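PDB 6GTQ: N-acetyltransferase, which is a GNAT-family N-acetyltransferase that probably transfers an acetyl group from acetyl-coenzyme A to an amino group of its substrate. Local coordinates for residues A[48-53]-A[63-68]. The protein carries 1 engineered substitution. Numbering follows the deposited sequence.
With ACT (acetate ion), chain H.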
loop_
_atom_site.group_PDB
_atom_site.type_symbol
_atom_site.label_atom_id
_atom_site.label_comp_id
_atom_site.label_asym_id
_atom_site.label_seq_id
_atom_site.Cartn_x
_atom_site.Cartn_y
_atom_site.Cartn_z
ATOM N N ARG A 48 1.851 0.378 -10.668
ATOM C CA ARG A 48 1.085 -0.868 -10.706
ATOM C C ARG A 48 -0.129 -0.615 -9.836
ATOM O O ARG A 48 0.018 -0.312 -8.646
ATOM C CB ARG A 48 1.906 -2.065 -10.187
ATOM C CG ARG A 48 3.228 -2.263 -10.912
ATOM C CD ARG A 48 3.107 -3.008 -12.218
ATOM N NE ARG A 48 2.569 -2.163 -13.272
ATOM C CZ ARG A 48 1.938 -2.611 -14.346
ATOM N NH1 ARG A 48 1.764 -3.915 -14.526
ATOM N NH2 ARG A 48 1.474 -1.764 -15.247
ATOM N N ALA A 49 -1.317 -0.636 -10.458
ATOM C CA ALA A 49 -2.589 -0.362 -9.811
ATOM C C ALA A 49 -3.364 -1.638 -9.520
ATOM O O ALA A 49 -3.536 -2.492 -10.401
ATOM C CB ALA A 49 -3.412 0.566 -10.680
ATOM N N TYR A 50 -3.836 -1.753 -8.268
ATOM C CA TYR A 50 -4.603 -2.883 -7.763
ATOM C C TYR A 50 -5.990 -2.401 -7.365
ATOM O O TYR A 50 -6.134 -1.359 -6.715
ATOM C CB TYR A 50 -3.869 -3.542 -6.597
ATOM C CG TYR A 50 -2.621 -4.283 -7.018
ATOM C CD1 TYR A 50 -1.436 -3.598 -7.294
ATOM C CD2 TYR A 50 -2.608 -5.673 -7.104
ATOM C CE1 TYR A 50 -0.285 -4.275 -7.693
ATOM C CE2 TYR A 50 -1.458 -6.361 -7.488
ATOM C CZ TYR A 50 -0.304 -5.656 -7.797
ATOM O OH TYR A 50 0.823 -6.332 -8.183
ATOM N N ILE A 51 -7.011 -3.146 -7.791
ATOM C CA ILE A 51 -8.406 -2.769 -7.614
ATOM C C ILE A 51 -9.195 -3.750 -6.737
ATOM O O ILE A 51 -9.029 -4.960 -6.847
ATOM C CB ILE A 51 -9.008 -2.570 -9.058
ATOM C CG1 ILE A 51 -9.061 -1.082 -9.465
ATOM C CG2 ILE A 51 -10.357 -3.243 -9.293
ATOM C CD1 ILE A 51 -7.715 -0.422 -9.791
ATOM N N LEU A 52 -10.026 -3.195 -5.843
ATOM C CA LEU A 52 -10.979 -3.907 -4.992
ATOM C C LEU A 52 -12.315 -3.730 -5.722
ATOM O O LEU A 52 -12.789 -2.604 -5.845
ATOM C CB LEU A 52 -11.037 -3.291 -3.577
ATOM C CG LEU A 52 -12.105 -3.843 -2.613
ATOM C CD1 LEU A 52 -11.800 -5.268 -2.184
ATOM C CD2 LEU A 52 -12.277 -2.938 -1.415
ATOM N N CYS A 53 -12.864 -4.810 -6.291
ATOM C CA CYS A 53 -14.110 -4.728 -7.053
ATOM C C CYS A 53 -15.095 -5.842 -6.713
ATOM O O CYS A 53 -14.743 -6.784 -6.005
ATOM C CB CYS A 53 -13.854 -4.626 -8.559
ATOM S SG CYS A 53 -12.833 -5.956 -9.236
ATOM N N GLY A 63 -12.632 0.432 -4.242
ATOM C CA GLY A 63 -11.370 0.690 -3.571
ATOM C C GLY A 63 -10.195 0.355 -4.450
ATOM O O GLY A 63 -10.306 -0.474 -5.357
ATOM N N TYR A 64 -9.061 1.014 -4.190
ATOM C CA TYR A 64 -7.832 0.812 -4.944
ATOM C C TYR A 64 -6.564 1.144 -4.166
ATOM O O TYR A 64 -6.601 1.838 -3.143
ATOM C CB TYR A 64 -7.867 1.616 -6.261
ATOM C CG TYR A 64 -7.592 3.106 -6.155
ATOM C CD1 TYR A 64 -6.293 3.607 -6.252
ATOM C CD2 TYR A 64 -8.640 4.024 -6.073
ATOM C CE1 TYR A 64 -6.039 4.979 -6.219
ATOM C CE2 TYR A 64 -8.399 5.402 -6.071
ATOM C CZ TYR A 64 -7.095 5.871 -6.135
ATOM O OH TYR A 64 -6.842 7.218 -6.125
ATOM N N TYR A 65 -5.437 0.687 -4.701
ATOM C CA TYR A 65 -4.106 1.012 -4.200
ATOM C C TYR A 65 -3.116 1.013 -5.366
ATOM O O TYR A 65 -3.372 0.372 -6.381
ATOM C CB TYR A 65 -3.669 0.163 -2.979
ATOM C CG TYR A 65 -3.144 -1.230 -3.257
ATOM C CD1 TYR A 65 -1.840 -1.428 -3.709
ATOM C CD2 TYR A 65 -3.899 -2.357 -2.935
ATOM C CE1 TYR A 65 -1.336 -2.707 -3.929
ATOM C CE2 TYR A 65 -3.397 -3.645 -3.129
ATOM C CZ TYR A 65 -2.114 -3.813 -3.627
ATOM O OH TYR A 65 -1.616 -5.071 -3.852
ATOM N N THR A 66 -2.045 1.810 -5.260
ATOM C CA THR A 66 -0.987 1.897 -6.280
ATOM C C THR A 66 0.373 1.576 -5.667
ATOM O O THR A 66 0.650 1.987 -4.543
ATOM C CB THR A 66 -0.987 3.241 -7.051
ATOM O OG1 THR A 66 -0.605 4.309 -6.181
ATOM C CG2 THR A 66 -2.312 3.544 -7.732
ATOM N N LEU A 67 1.208 0.834 -6.414
ATOM C CA LEU A 67 2.569 0.456 -6.042
ATOM C C LEU A 67 3.558 0.857 -7.112
ATOM O O LEU A 67 3.248 0.826 -8.315
ATOM C CB LEU A 67 2.706 -1.071 -5.899
ATOM C CG LEU A 67 2.079 -1.785 -4.731
ATOM C CD1 LEU A 67 2.291 -3.269 -4.878
ATOM C CD2 LEU A 67 2.654 -1.313 -3.394
ATOM N N CYS A 68 4.773 1.190 -6.663
ATOM C CA CYS A 68 5.905 1.496 -7.529
ATOM C C CYS A 68 7.212 1.219 -6.809
ATOM O O CYS A 68 7.328 1.469 -5.613
ATOM C CB CYS A 68 5.859 2.911 -8.096
ATOM S SG CYS A 68 7.064 3.202 -9.419
HETATM C C ACT H . 2.963 5.065 -6.613
HETATM O O ACT H . 2.103 4.238 -6.456
HETATM O OXT ACT H . 3.073 5.785 -7.608
HETATM C CH3 ACT H . 3.971 5.219 -5.483
#
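Tyr50 and Tyr65 face each other as a hydrogen-bonded pair of an antiparallel beta hairpin. The two rings lie at 6° to each other, yet are so displaced that little of one covers the other. Tyr50 CB lies over a face of the Tyr65 ring, 3.5 Å from its centroid, in a CH-pi contact. In return, Tyr65 OH sits over one face of the Tyr50 ring, 3.4 Å from Tyr50 CG. The Tyr65 ring leans across to the other strand because its CG stands between the backbone N and the carbonyl carbon (chi1 80°). Leu67 CD1 meets the Tyr50 ring obliquely at CE1, 3.9 Å away.

The backbones hold this register. Tyr50 N bonds to Tyr65 O almost straight at 2.9 Å, and Tyr65 N returns a bond to Tyr50 O. Arg48 and Leu67 form a second such pair. Between them, Ala49 and Thr66 make a non-hydrogen-bonded pair on the other face. There Ile51 CD1 packs on Tyr64 CB at 4.1 Å. Thr66 OG1 donates a 2.7 Å hydrogen bond to O of an acetate ion, probably from the crystallisation liquor.

Farther out, His117 ND1 hydrogen-bonds Tyr65 OH, which helps to hold the end of that side chain. Helix 110-129 packs on the face of Tyr50, Leu52 and Tyr65; on the other face Leu38 of helix 38-43 touches Ala49, Ile51, Tyr64 and Thr66. Within the mixed sheet of this GNAT-family fold, the hairpin lies between strands 8-11 and 90-101.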